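Local coordinates for pirin-like protein (PDB 2P17), which is a pirin-family protein that binds one iron ion per subunit and whose biological function is not established, at residues 45-50 and 69-74; 61-66 and 167-172; 89-94 and 99-104; 110-115 and 238-243. One frame throughout, in Å; residues are numbered along the deposited sequence.

Contact 1 (45-50 and 69-74)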
loop_
_atom_site.group_PDB
_atom_site.type_symbol
_atom_site.label_atom_id
_atom_site.label_comp_id
_atom_site.label_asym_id
_atom_site.label_seq_id
_atom_site.Cartn_x
_atom_site.Cartn_y
_atom_site.Cartn_z
ATOM N N ASP A 45 -8.548 4.069 7.623
ATOM C CA ASP A 45 -9.792 4.786 7.912
ATOM C C ASP A 45 -10.981 3.851 7.867
ATOM O O ASP A 45 -11.062 2.972 7.008
ATOM C CB ASP A 45 -10.008 5.921 6.914
ATOM C CG ASP A 45 -8.991 7.028 7.071
ATOM O OD1 ASP A 45 -9.145 7.847 8.001
ATOM O OD2 ASP A 45 -8.047 7.082 6.260
ATOM N N ILE A 46 -11.893 4.037 8.817
ATOM C CA ILE A 46 -13.200 3.409 8.767
ATOM C C ILE A 46 -14.191 4.560 8.800
ATOM O O ILE A 46 -14.229 5.313 9.781
ATOM C CB ILE A 46 -13.425 2.464 9.969
ATOM C CG1 ILE A 46 -12.359 1.361 9.987
ATOM C CG2 ILE A 46 -14.852 1.894 9.935
ATOM C CD1 ILE A 46 -12.393 0.489 11.213
ATOM N N PHE A 47 -14.979 4.723 7.743
ATOM C CA PHE A 47 -15.775 5.940 7.611
ATOM C C PHE A 47 -17.090 5.762 6.872
ATOM O O PHE A 47 -17.250 4.826 6.084
ATOM C CB PHE A 47 -14.942 7.111 7.051
ATOM C CG PHE A 47 -14.365 6.876 5.673
ATOM C CD1 PHE A 47 -14.819 7.610 4.587
ATOM C CD2 PHE A 47 -13.339 5.949 5.474
ATOM C CE1 PHE A 47 -14.276 7.425 3.326
ATOM C CE2 PHE A 47 -12.785 5.747 4.208
ATOM C CZ PHE A 47 -13.262 6.490 3.124
ATOM N N GLU A 48 -18.029 6.661 7.159
ATOM C CA GLU A 48 -19.337 6.662 6.521
ATOM C C GLU A 48 -19.491 7.858 5.587
ATOM O O GLU A 48 -18.651 8.764 5.574
ATOM C CB GLU A 48 -20.444 6.654 7.587
ATOM C CG GLU A 48 -20.435 5.387 8.456
ATOM C CD GLU A 48 -21.368 5.445 9.657
ATOM O OE1 GLU A 48 -22.537 5.882 9.513
ATOM O OE2 GLU A 48 -20.931 5.027 10.750
ATOM N N ARG A 49 -20.561 7.843 4.798
ATOM C CA ARG A 49 -20.875 8.917 3.860
ATOM C C ARG A 49 -20.914 10.262 4.580
ATOM O O ARG A 49 -21.513 10.392 5.655
ATOM C CB ARG A 49 -22.215 8.649 3.169
ATOM C CG ARG A 49 -22.492 9.529 1.962
ATOM C CD ARG A 49 -23.627 8.951 1.133
ATOM N NE ARG A 49 -23.935 9.741 -0.062
ATOM C CZ ARG A 49 -23.304 9.635 -1.230
ATOM N NH1 ARG A 49 -22.299 8.776 -1.398
ATOM N NH2 ARG A 49 -23.686 10.399 -2.246
ATOM N N GLY A 50 -20.243 11.244 3.982
ATOM C CA GLY A 50 -20.210 12.611 4.504
ATOM C C GLY A 50 -19.003 12.954 5.358
ATOM O O GLY A 50 -18.862 14.093 5.813
ATOM N N GLY A 69 -16.480 -2.427 2.085
ATOM C CA GLY A 69 -17.385 -1.333 1.758
ATOM C C GLY A 69 -17.299 -0.899 0.307
ATOM O O GLY A 69 -16.479 -1.414 -0.462
ATOM N N GLU A 70 -18.171 0.035 -0.062
ATOM C CA GLU A 70 -18.249 0.533 -1.427
ATOM C C GLU A 70 -17.897 2.009 -1.419
ATOM O O GLU A 70 -18.559 2.807 -0.752
ATOM C CB GLU A 70 -19.647 0.310 -2.012
ATOM C CG GLU A 70 -20.103 -1.158 -2.019
ATOM C CD GLU A 70 -19.306 -2.055 -2.966
ATOM O OE1 GLU A 70 -18.705 -1.545 -3.939
ATOM O OE2 GLU A 70 -19.293 -3.289 -2.739
ATOM N N LEU A 71 -16.834 2.354 -2.143
ATOM C CA LEU A 71 -16.316 3.724 -2.151
ATOM C C LEU A 71 -16.637 4.458 -3.452
ATOM O O LEU A 71 -16.480 3.898 -4.534
ATOM C CB LEU A 71 -14.796 3.722 -1.916
ATOM C CG LEU A 71 -14.064 5.057 -1.719
ATOM C CD1 LEU A 71 -14.597 5.795 -0.500
ATOM C CD2 LEU A 71 -12.569 4.842 -1.584
ATOM N N GLU A 72 -17.091 5.701 -3.320
ATOM C CA GLU A 72 -17.265 6.597 -4.455
ATOM C C GLU A 72 -16.087 7.561 -4.494
ATOM O O GLU A 72 -15.816 8.286 -3.520
ATOM C CB GLU A 72 -18.579 7.381 -4.340
ATOM C CG GLU A 72 -19.808 6.512 -4.459
ATOM C CD GLU A 72 -21.106 7.259 -4.198
ATOM O OE1 GLU A 72 -21.100 8.508 -4.114
ATOM O OE2 GLU A 72 -22.141 6.580 -4.065
ATOM N N HIS A 73 -15.382 7.561 -5.616
ATOM C CA HIS A 73 -14.245 8.466 -5.799
ATOM C C HIS A 73 -14.603 9.635 -6.707
ATOM O O HIS A 73 -15.283 9.469 -7.723
ATOM C CB HIS A 73 -13.055 7.727 -6.403
ATOM C CG HIS A 73 -11.987 8.641 -6.910
ATOM N ND1 HIS A 73 -11.045 9.203 -6.080
ATOM C CD2 HIS A 73 -11.729 9.117 -8.152
ATOM C CE1 HIS A 73 -10.247 9.987 -6.787
ATOM N NE2 HIS A 73 -10.643 9.951 -8.048
ATOM N N PHE A 74 -14.135 10.821 -6.340
ATOM C CA PHE A 74 -14.149 11.955 -7.244
ATOM C C PHE A 74 -12.773 12.595 -7.330
ATOM O O PHE A 74 -12.098 12.758 -6.314
ATOM C CB PHE A 74 -15.166 13.013 -6.788
ATOM C CG PHE A 74 -15.016 14.313 -7.510
ATOM C CD1 PHE A 74 -15.546 14.469 -8.784
ATOM C CD2 PHE A 74 -14.286 15.356 -6.944
ATOM C CE1 PHE A 74 -15.374 15.671 -9.483
ATOM C CE2 PHE A 74 -14.109 16.553 -7.636
ATOM C CZ PHE A 74 -14.660 16.709 -8.894
#

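Contact 2 (61-66 and 167-172)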
loop_
_atom_site.group_PDB
_atom_site.type_symbol
_atom_site.label_atom_id
_atom_site.label_comp_id
_atom_site.label_asym_id
_atom_site.label_seq_id
_atom_site.Cartn_x
_atom_site.Cartn_y
_atom_site.Cartn_z
ATOM N N GLU A 61 1.457 11.393 -4.959
ATOM C CA GLU A 61 0.431 10.450 -5.391
ATOM C C GLU A 61 -0.264 9.872 -4.163
ATOM O O GLU A 61 0.342 9.745 -3.098
ATOM C CB GLU A 61 1.021 9.300 -6.202
ATOM C CG GLU A 61 1.908 9.739 -7.357
ATOM C CD GLU A 61 2.284 8.561 -8.218
ATOM O OE1 GLU A 61 3.114 7.735 -7.761
ATOM O OE2 GLU A 61 1.733 8.428 -9.319
ATOM N N THR A 62 -1.538 9.529 -4.308
ATOM C CA THR A 62 -2.233 8.790 -3.259
ATOM C C THR A 62 -2.697 7.456 -3.810
ATOM O O THR A 62 -3.089 7.357 -4.978
ATOM C CB THR A 62 -3.430 9.540 -2.680
ATOM O OG1 THR A 62 -4.426 9.703 -3.690
ATOM C CG2 THR A 62 -3.007 10.916 -2.157
ATOM N N VAL A 63 -2.626 6.427 -2.972
ATOM C CA VAL A 63 -3.004 5.081 -3.386
ATOM C C VAL A 63 -3.942 4.523 -2.347
ATOM O O VAL A 63 -3.550 4.386 -1.181
ATOM C CB VAL A 63 -1.780 4.170 -3.518
ATOM C CG1 VAL A 63 -2.214 2.801 -4.032
ATOM C CG2 VAL A 63 -0.756 4.760 -4.501
ATOM N N THR A 64 -5.173 4.211 -2.763
ATOM C CA THR A 64 -6.195 3.713 -1.841
ATOM C C THR A 64 -6.431 2.238 -2.073
ATOM O O THR A 64 -6.572 1.816 -3.216
ATOM C CB THR A 64 -7.544 4.417 -2.069
ATOM O OG1 THR A 64 -7.345 5.829 -2.206
ATOM C CG2 THR A 64 -8.506 4.158 -0.911
ATOM N N TYR A 65 -6.431 1.457 -0.992
ATOM C CA TYR A 65 -6.881 0.069 -1.028
ATOM C C TYR A 65 -8.149 -0.031 -0.190
ATOM O O TYR A 65 -8.159 0.381 0.974
ATOM C CB TYR A 65 -5.796 -0.892 -0.503
ATOM C CG TYR A 65 -6.282 -2.332 -0.374
ATOM C CD1 TYR A 65 -6.095 -3.249 -1.408
ATOM C CD2 TYR A 65 -6.937 -2.760 0.775
ATOM C CE1 TYR A 65 -6.550 -4.561 -1.302
ATOM C CE2 TYR A 65 -7.406 -4.078 0.898
ATOM C CZ TYR A 65 -7.211 -4.966 -0.142
ATOM O OH TYR A 65 -7.680 -6.265 -0.011
ATOM N N VAL A 66 -9.222 -0.546 -0.783
ATOM C CA VAL A 66 -10.476 -0.713 -0.049
ATOM C C VAL A 66 -10.521 -2.106 0.567
ATOM O O VAL A 66 -10.519 -3.113 -0.150
ATOM C CB VAL A 66 -11.710 -0.450 -0.955
ATOM C CG1 VAL A 66 -12.995 -0.764 -0.220
ATOM C CG2 VAL A 66 -11.712 0.995 -1.424
ATOM N N VAL A 167 7.124 1.621 -7.616
ATOM C CA VAL A 167 6.537 1.073 -6.396
ATOM C C VAL A 167 6.048 -0.342 -6.672
ATOM O O VAL A 167 5.322 -0.592 -7.645
ATOM C CB VAL A 167 5.354 1.939 -5.886
ATOM C CG1 VAL A 167 4.629 1.285 -4.692
ATOM C CG2 VAL A 167 5.838 3.328 -5.501
ATOM N N THR A 168 6.445 -1.270 -5.820
ATOM C CA THR A 168 5.883 -2.610 -5.830
ATOM C C THR A 168 4.827 -2.700 -4.744
ATOM O O THR A 168 5.104 -2.411 -3.579
ATOM C CB THR A 168 6.979 -3.656 -5.652
ATOM O OG1 THR A 168 7.730 -3.734 -6.874
ATOM C CG2 THR A 168 6.397 -5.033 -5.299
HETATM N N MSE A 169 3.613 -3.054 -5.145
HETATM C CA MSE A 169 2.498 -3.203 -4.225
HETATM C C MSE A 169 1.813 -4.509 -4.555
HETATM O O MSE A 169 1.328 -4.696 -5.672
HETATM C CB MSE A 169 1.506 -2.047 -4.347
HETATM C CG MSE A 169 0.312 -2.199 -3.413
HETATM SE SE MSE A 169 -0.928 -0.726 -3.706
HETATM C CE MSE A 169 -2.307 -1.246 -2.432
ATOM N N VAL A 170 1.841 -5.427 -3.592
ATOM C CA VAL A 170 1.275 -6.742 -3.794
ATOM C C VAL A 170 0.368 -7.139 -2.647
ATOM O O VAL A 170 0.609 -6.780 -1.489
ATOM C CB VAL A 170 2.360 -7.841 -3.987
ATOM C CG1 VAL A 170 3.247 -7.566 -5.221
ATOM C CG2 VAL A 170 3.207 -8.036 -2.741
ATOM N N GLU A 171 -0.691 -7.856 -2.981
ATOM C CA GLU A 171 -1.565 -8.444 -1.982
ATOM C C GLU A 171 -1.322 -9.947 -1.919
ATOM O O GLU A 171 -1.429 -10.638 -2.935
ATOM C CB GLU A 171 -3.015 -8.147 -2.330
ATOM C CG GLU A 171 -4.017 -8.703 -1.328
ATOM C CD GLU A 171 -5.426 -8.463 -1.775
ATOM O OE1 GLU A 171 -5.640 -8.439 -3.002
ATOM O OE2 GLU A 171 -6.308 -8.321 -0.906
HETATM N N MSE A 172 -1.000 -10.443 -0.729
HETATM C CA MSE A 172 -0.767 -11.871 -0.537
HETATM C C MSE A 172 -1.878 -12.485 0.271
HETATM O O MSE A 172 -2.265 -11.944 1.308
HETATM C CB MSE A 172 0.545 -12.120 0.190
HETATM C CG MSE A 172 1.738 -11.545 -0.486
HETATM SE SE MSE A 172 3.300 -12.211 0.421
HETATM C CE MSE A 172 4.443 -10.913 -0.161
#

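Contact 3 (89-94 and 99-104). With FE (Fe (III) ion), chain B.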
loop_
_atom_site.group_PDB
_atom_site.type_symbol
_atom_site.label_atom_id
_atom_site.label_comp_id
_atom_site.label_asym_id
_atom_site.label_seq_id
_atom_site.Cartn_x
_atom_site.Cartn_y
_atom_site.Cartn_z
ATOM N N GLN A 89 -7.091 2.292 -6.118
ATOM C CA GLN A 89 -6.955 3.404 -7.056
ATOM C C GLN A 89 -5.629 4.118 -6.832
ATOM O O GLN A 89 -5.126 4.187 -5.701
ATOM C CB GLN A 89 -8.132 4.383 -6.966
ATOM C CG GLN A 89 -8.236 5.064 -5.609
ATOM C CD GLN A 89 -9.562 5.796 -5.375
ATOM O OE1 GLN A 89 -10.419 5.880 -6.254
ATOM N NE2 GLN A 89 -9.722 6.334 -4.168
ATOM N N TRP A 90 -5.086 4.657 -7.914
ATOM C CA TRP A 90 -3.787 5.309 -7.906
ATOM C C TRP A 90 -3.999 6.707 -8.472
ATOM O O TRP A 90 -4.298 6.861 -9.660
ATOM C CB TRP A 90 -2.827 4.517 -8.792
ATOM C CG TRP A 90 -1.377 4.693 -8.474
ATOM C CD1 TRP A 90 -0.586 5.790 -8.748
ATOM C CD2 TRP A 90 -0.536 3.737 -7.830
ATOM N NE1 TRP A 90 0.704 5.555 -8.312
ATOM C CE2 TRP A 90 0.756 4.307 -7.736
ATOM C CE3 TRP A 90 -0.749 2.444 -7.310
ATOM C CZ2 TRP A 90 1.828 3.632 -7.138
ATOM C CZ3 TRP A 90 0.310 1.774 -6.716
ATOM C CH2 TRP A 90 1.587 2.370 -6.634
HETATM N N MSE A 91 -3.865 7.722 -7.626
HETATM C CA MSE A 91 -4.120 9.078 -8.079
HETATM C C MSE A 91 -2.835 9.878 -8.032
HETATM O O MSE A 91 -2.253 10.066 -6.969
HETATM C CB MSE A 91 -5.198 9.746 -7.233
HETATM C CG MSE A 91 -5.610 11.089 -7.810
HETATM SE SE MSE A 91 -6.781 12.141 -6.671
HETATM C CE MSE A 91 -7.522 10.735 -5.553
ATOM N N THR A 92 -2.389 10.328 -9.196
ATOM C CA THR A 92 -1.229 11.208 -9.289
ATOM C C THR A 92 -1.732 12.642 -9.215
ATOM O O THR A 92 -2.436 13.097 -10.117
ATOM C CB THR A 92 -0.470 10.980 -10.606
ATOM O OG1 THR A 92 -0.172 9.583 -10.728
ATOM C CG2 THR A 92 0.822 11.797 -10.656
ATOM N N ALA A 93 -1.375 13.355 -8.150
ATOM C CA ALA A 93 -1.848 14.740 -8.008
ATOM C C ALA A 93 -1.034 15.708 -8.864
ATOM O O ALA A 93 -1.604 16.627 -9.445
ATOM C CB ALA A 93 -1.835 15.174 -6.558
ATOM N N GLY A 94 0.279 15.498 -8.928
ATOM C CA GLY A 94 1.181 16.336 -9.719
ATOM C C GLY A 94 0.956 17.823 -9.490
ATOM O O GLY A 94 0.909 18.286 -8.352
ATOM N N HIS A 99 -9.842 16.137 -4.763
ATOM C CA HIS A 99 -10.501 14.843 -4.700
ATOM C C HIS A 99 -11.415 14.737 -3.489
ATOM O O HIS A 99 -11.323 15.530 -2.549
ATOM C CB HIS A 99 -9.446 13.725 -4.667
ATOM C CG HIS A 99 -8.910 13.440 -3.301
ATOM N ND1 HIS A 99 -9.098 12.232 -2.663
ATOM C CD2 HIS A 99 -8.212 14.217 -2.442
ATOM C CE1 HIS A 99 -8.523 12.272 -1.474
ATOM N NE2 HIS A 99 -7.980 13.468 -1.313
ATOM N N LYS A 100 -12.285 13.731 -3.509
ATOM C CA LYS A 100 -13.071 13.358 -2.332
ATOM C C LYS A 100 -13.376 11.873 -2.417
ATOM O O LYS A 100 -13.752 11.374 -3.478
ATOM C CB LYS A 100 -14.380 14.145 -2.260
ATOM C CG LYS A 100 -15.271 13.751 -1.095
ATOM C CD LYS A 100 -16.476 14.672 -0.982
ATOM C CE LYS A 100 -17.580 13.990 -0.181
ATOM N NZ LYS A 100 -18.445 14.958 0.547
ATOM N N GLU A 101 -13.202 11.178 -1.297
ATOM C CA GLU A 101 -13.534 9.758 -1.198
ATOM C C GLU A 101 -14.737 9.663 -0.278
ATOM O O GLU A 101 -14.668 10.100 0.874
ATOM C CB GLU A 101 -12.350 8.943 -0.645
ATOM C CG GLU A 101 -10.997 9.275 -1.296
ATOM C CD GLU A 101 -10.979 9.067 -2.806
ATOM O OE1 GLU A 101 -11.726 8.206 -3.308
ATOM O OE2 GLU A 101 -10.189 9.756 -3.482
ATOM N N ASP A 102 -15.844 9.135 -0.797
ATOM C CA ASP A 102 -17.101 9.129 -0.054
ATOM C C ASP A 102 -17.766 7.751 -0.153
ATOM O O ASP A 102 -17.989 7.259 -1.252
ATOM C CB ASP A 102 -18.034 10.209 -0.617
ATOM C CG ASP A 102 -19.030 10.727 0.416
ATOM O OD1 ASP A 102 -18.784 10.575 1.630
ATOM O OD2 ASP A 102 -20.056 11.320 0.007
ATOM N N PRO A 103 -18.060 7.107 0.994
ATOM C CA PRO A 103 -18.793 5.842 0.884
ATOM C C PRO A 103 -20.153 5.988 0.207
ATOM O O PRO A 103 -20.813 7.030 0.322
ATOM C CB PRO A 103 -18.969 5.408 2.345
ATOM C CG PRO A 103 -17.815 6.087 3.056
ATOM C CD PRO A 103 -17.735 7.426 2.393
ATOM N N ALA A 104 -20.564 4.928 -0.481
ATOM C CA ALA A 104 -21.929 4.837 -1.005
ATOM C C ALA A 104 -22.929 4.908 0.156
ATOM O O ALA A 104 -22.605 4.532 1.282
ATOM C CB ALA A 104 -22.110 3.540 -1.774
HETATM FE FE FE B . -6.979 13.686 0.312
#

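Contact 4 (110-115 and 238-243)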
loop_
_atom_site.group_PDB
_atom_site.type_symbol
_atom_site.label_atom_id
_atom_site.label_comp_id
_atom_site.label_asym_id
_atom_site.label_seq_id
_atom_site.Cartn_x
_atom_site.Cartn_y
_atom_site.Cartn_z
ATOM N N HIS A 110 -13.842 0.653 4.881
ATOM C CA HIS A 110 -12.592 0.452 5.596
ATOM C C HIS A 110 -11.501 0.483 4.536
ATOM O O HIS A 110 -11.519 -0.346 3.629
ATOM C CB HIS A 110 -12.640 -0.911 6.303
ATOM C CG HIS A 110 -11.483 -1.187 7.210
ATOM N ND1 HIS A 110 -11.291 -2.418 7.797
ATOM C CD2 HIS A 110 -10.457 -0.409 7.629
ATOM C CE1 HIS A 110 -10.203 -2.384 8.550
ATOM N NE2 HIS A 110 -9.677 -1.174 8.464
ATOM N N SER A 111 -10.579 1.445 4.638
ATOM C CA SER A 111 -9.559 1.635 3.595
ATOM C C SER A 111 -8.174 1.914 4.153
ATOM O O SER A 111 -8.008 2.271 5.324
ATOM C CB SER A 111 -9.962 2.779 2.655
ATOM O OG SER A 111 -10.082 4.003 3.358
ATOM N N LEU A 112 -7.180 1.731 3.291
ATOM C CA LEU A 112 -5.803 2.125 3.584
ATOM C C LEU A 112 -5.385 3.146 2.546
ATOM O O LEU A 112 -5.476 2.862 1.353
ATOM C CB LEU A 112 -4.873 0.920 3.523
ATOM C CG LEU A 112 -5.045 -0.043 4.691
ATOM C CD1 LEU A 112 -4.487 -1.401 4.345
ATOM C CD2 LEU A 112 -4.374 0.529 5.950
ATOM N N GLN A 113 -4.947 4.325 2.993
ATOM C CA GLN A 113 -4.576 5.424 2.108
ATOM C C GLN A 113 -3.086 5.724 2.226
ATOM O O GLN A 113 -2.636 6.200 3.265
ATOM C CB GLN A 113 -5.385 6.674 2.465
ATOM C CG GLN A 113 -5.128 7.864 1.568
ATOM C CD GLN A 113 -5.948 7.812 0.300
ATOM O OE1 GLN A 113 -6.305 6.739 -0.183
ATOM N NE2 GLN A 113 -6.255 8.974 -0.247
ATOM N N LEU A 114 -2.348 5.451 1.153
ATOM C CA LEU A 114 -0.901 5.655 1.098
ATOM C C LEU A 114 -0.578 6.927 0.326
ATOM O O LEU A 114 -1.219 7.211 -0.686
ATOM C CB LEU A 114 -0.273 4.455 0.382
ATOM C CG LEU A 114 1.228 4.466 0.156
ATOM C CD1 LEU A 114 1.947 4.029 1.434
ATOM C CD2 LEU A 114 1.592 3.549 -1.011
ATOM N N TRP A 115 0.387 7.702 0.818
ATOM C CA TRP A 115 0.931 8.817 0.037
ATOM C C TRP A 115 2.316 8.472 -0.431
ATOM O O TRP A 115 3.151 7.981 0.340
ATOM C CB TRP A 115 1.021 10.087 0.874
ATOM C CG TRP A 115 -0.284 10.740 1.204
ATOM C CD1 TRP A 115 -1.539 10.221 1.038
ATOM C CD2 TRP A 115 -0.452 12.031 1.797
ATOM N NE1 TRP A 115 -2.485 11.126 1.476
ATOM C CE2 TRP A 115 -1.842 12.243 1.948
ATOM C CE3 TRP A 115 0.440 13.038 2.199
ATOM C CZ2 TRP A 115 -2.365 13.429 2.497
ATOM C CZ3 TRP A 115 -0.083 14.215 2.752
ATOM C CH2 TRP A 115 -1.472 14.393 2.889
ATOM N N LEU A 238 -0.835 -6.711 2.686
ATOM C CA LEU A 238 -0.361 -5.841 1.614
ATOM C C LEU A 238 1.101 -5.513 1.845
ATOM O O LEU A 238 1.480 -5.116 2.935
ATOM C CB LEU A 238 -1.190 -4.554 1.563
ATOM C CG LEU A 238 -2.653 -4.713 1.149
ATOM C CD1 LEU A 238 -3.409 -3.452 1.518
ATOM C CD2 LEU A 238 -2.777 -5.023 -0.327
ATOM N N LEU A 239 1.917 -5.684 0.811
ATOM C CA LEU A 239 3.330 -5.319 0.862
ATOM C C LEU A 239 3.553 -4.123 -0.051
ATOM O O LEU A 239 3.133 -4.132 -1.218
ATOM C CB LEU A 239 4.212 -6.497 0.423
ATOM C CG LEU A 239 5.739 -6.361 0.461
ATOM C CD1 LEU A 239 6.400 -7.708 0.703
ATOM C CD2 LEU A 239 6.272 -5.741 -0.839
ATOM N N TYR A 240 4.233 -3.106 0.481
ATOM C CA TYR A 240 4.531 -1.883 -0.256
ATOM C C TYR A 240 6.029 -1.664 -0.210
ATOM O O TYR A 240 6.610 -1.668 0.870
ATOM C CB TYR A 240 3.907 -0.677 0.425
ATOM C CG TYR A 240 2.408 -0.651 0.599
ATOM C CD1 TYR A 240 1.597 0.005 -0.327
ATOM C CD2 TYR A 240 1.800 -1.213 1.725
ATOM C CE1 TYR A 240 0.202 0.098 -0.130
ATOM C CE2 TYR A 240 0.416 -1.124 1.923
ATOM C CZ TYR A 240 -0.370 -0.471 0.986
ATOM O OH TYR A 240 -1.731 -0.377 1.195
ATOM N N ALA A 241 6.665 -1.451 -1.363
ATOM C CA ALA A 241 8.087 -1.135 -1.372
ATOM C C ALA A 241 8.367 -0.264 -2.564
ATOM O O ALA A 241 7.781 -0.463 -3.621
ATOM C CB ALA A 241 8.913 -2.407 -1.432
ATOM N N GLY A 242 9.243 0.720 -2.410
ATOM C CA GLY A 242 9.482 1.631 -3.508
ATOM C C GLY A 242 10.900 2.144 -3.560
ATOM O O GLY A 242 11.665 2.007 -2.605
ATOM N N GLU A 243 11.227 2.773 -4.675
ATOM C CA GLU A 243 12.544 3.350 -4.858
ATOM C C GLU A 243 12.605 4.710 -4.165
ATOM O O GLU A 243 11.843 5.606 -4.520
ATOM C CB GLU A 243 12.791 3.532 -6.342
ATOM C CG GLU A 243 14.098 4.197 -6.675
ATOM C CD GLU A 243 14.355 4.149 -8.156
ATOM O OE1 GLU A 243 13.849 5.037 -8.863
ATOM O OE2 GLU A 243 15.065 3.215 -8.605
HETATM O O HOH W 1 -3.067 1.800 0.070
#

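Contact 1 (45-50 and 69-74)
F47 and L71 bring together the two walls of the N-terminal cupin barrel of this pirin, one residue from strand 39-47 and the other from strand 71-75 of the sheet that carries iron ligand H99. L71 illustrates how a branched side chain ties such walls together. From CB its CG lies trans to the backbone nitrogen (chi1 -173°), and at CG the chain forks to serve two neighbours. Branch CD1 goes to the aromatic side, where it lies 3.9 Å from F47 CZ and 4.2 Å from F47 CE1. Branch CD2 instead meets strand 60-66, at 3.9 Å from V66 CG2 and with T64 CG2 a little farther off. The phenylalanine and leucine side chains are roughly perpendicular.

Nearer the surface the contact turns polar. R49, extended from CG to NE, lays its guanidinium beside E72, forming a salt bridge. NH1 of R49 is also hydrogen-bonded to the carbonyl oxygen of P103, so the same nitrogen grips two acceptors. The bond from R49 NH1 to E72 OE1 is 3.0 Å long and nearly straight at 174°; OE1 lies in the guanidinium plane, yet NH1 stands 55° out of the carboxylate plane.

Contact 2 (61-66 and 167-172)
Y65 and E171 both set CG trans to the backbone nitrogen (chi1 173° for the tyrosine), which sends the two side chains across the gap between strands 60-66 and 167-174. M169, a selenomethionine, shares that first torsion and stays extended to its methyl end. The strands run nearly parallel with axes 11.1 Å apart, too far for backbone bonding, and belong to the N-terminal and C-terminal cupin domains, so side chains alone join the two segments.

At one end the tyrosine hydroxyl donates to the carboxylate, Y65 OH lying 2.6 Å from E171 OE2. Ring and carboxylate planes stand 83° apart; the acceptor sits near the ring plane, whereas the hydroxyl approaches 44° out of the carboxylate plane. Toward the other end the contact is apolar. M169 SE rests 3.8 Å from V63 CG1, the two side chains lying alongside and pointing oppositely, and M169 CE reaches within 4.0 Å of Y65 CB.

A phenylalanine in place of Y65 lacks the hydroxyl, so E171 OE2 would probably be left to R236 and the polar link between the segments lost. Salt bridges from R236 to OE2 and from R148 to OE1 probably stabilise the buried glutamate as an anion, so that OE2 can accept from Y65 OH while also paired with R236.

Contact 3 (89-94 and 99-104)
Q89 and E101 reach for each other from facing strands across the interior of the N-terminal cupin barrel, beside the iron site. Those strands, 88-92 and 97-103, run roughly antiparallel on opposite walls. The amide and carboxylate planes stand 71° apart: E101 OE1 lies near the plane of the Q89 amide at 2.9 Å from NE2, but NE2 comes to the carboxylate from above, 65° out of its plane. The other end of that amide is held by Y129, whose hydroxyl bonds to Q89 OE1.

The second carboxylate oxygen turns to the histidine. H99 ND1 donates to E101 OE2 over 2.8 Å, within the imidazole plane and on the anti side of the carboxylate; H73 ND1 bonds to the same oxygen. Selenomethionine M91, bent at its last torsion, lays CE 3.5 Å from E101 OE2 and 3.6 Å from H99 ND1, oblique to the ring.

With an alanine at E101, H99 ND1 is likely to lose its acceptor and the imidazole to turn more freely. Although the glutamate is a predicted iron ligand, E101 OE2 here lies 6.3 Å from the metal, as a second-shell group. The iron, also bound by H57, sits 1.9 Å from H99 NE2.

Contact 4 (110-115 and 238-243)
Part of the interface between the two cupin domains is formed where L112 and L114 of strand 109-117 face L238 and Y240 of strand 235-242. The two strands run in nearly the same direction with axes 10.9 Å apart, a spacing filled by side chains rather than by backbone bonds.

Two apolar pairs do most of the packing. Methyl meets methyl in the first, L112 CD1 lying 3.7 Å from L238 CD1 as the two leucines pass side by side, each headed for the other's strand. In the second, L114 comes obliquely to the tyrosine ring: its CD2 is 3.6 Å from Y240 CD1 and 3.8 Å from Y240 CE1. Y240 holds CG trans to its own carbonyl carbon (chi1 -60°), and from there the ring crosses to the opposing strand until Y240 OH stands 4.1 Å from L112 CB.

That hydroxyl would be a polar intrusion in a buried, leucine-rich layer were it not for a water. The water lies 2.8 Å from Y240 OH and donates to L112 O at 2.9 Å, linking the tyrosine tip to the facing backbone. Beyond the two segments, M169 and F191 also touch Y240, so its ring belongs to a wider core. Two successive cupin domains packed with their sheets facing make the bicupin arrangement of pirins, joined at this point by leucines and a tyrosine.

How the contacts relate
Contacts 2 and 4 have centres only about 4 Å apart, near the middle of the molecule, and together make one interface: strands 60-66 and 109-117 are sheet neighbours in the N-terminal cupin domain, as are 167-174 and 235-242 in the C-terminal one. Along the chain their segments alternate, both N-terminal segments preceding both C-terminal ones. Contacts 1 and 3, in series within the N-terminal domain, have centres about 10 Å apart and share the sheet containing strands 71-75 and 97-103. The centres of contacts 2 and 3 are about 13 Å apart, contact 3 being nested inside the loop that contact 2 closes. H99 thus lies on a different sheet from the N-terminal interface strands, and contact 3 bridges the two through strand 88-92.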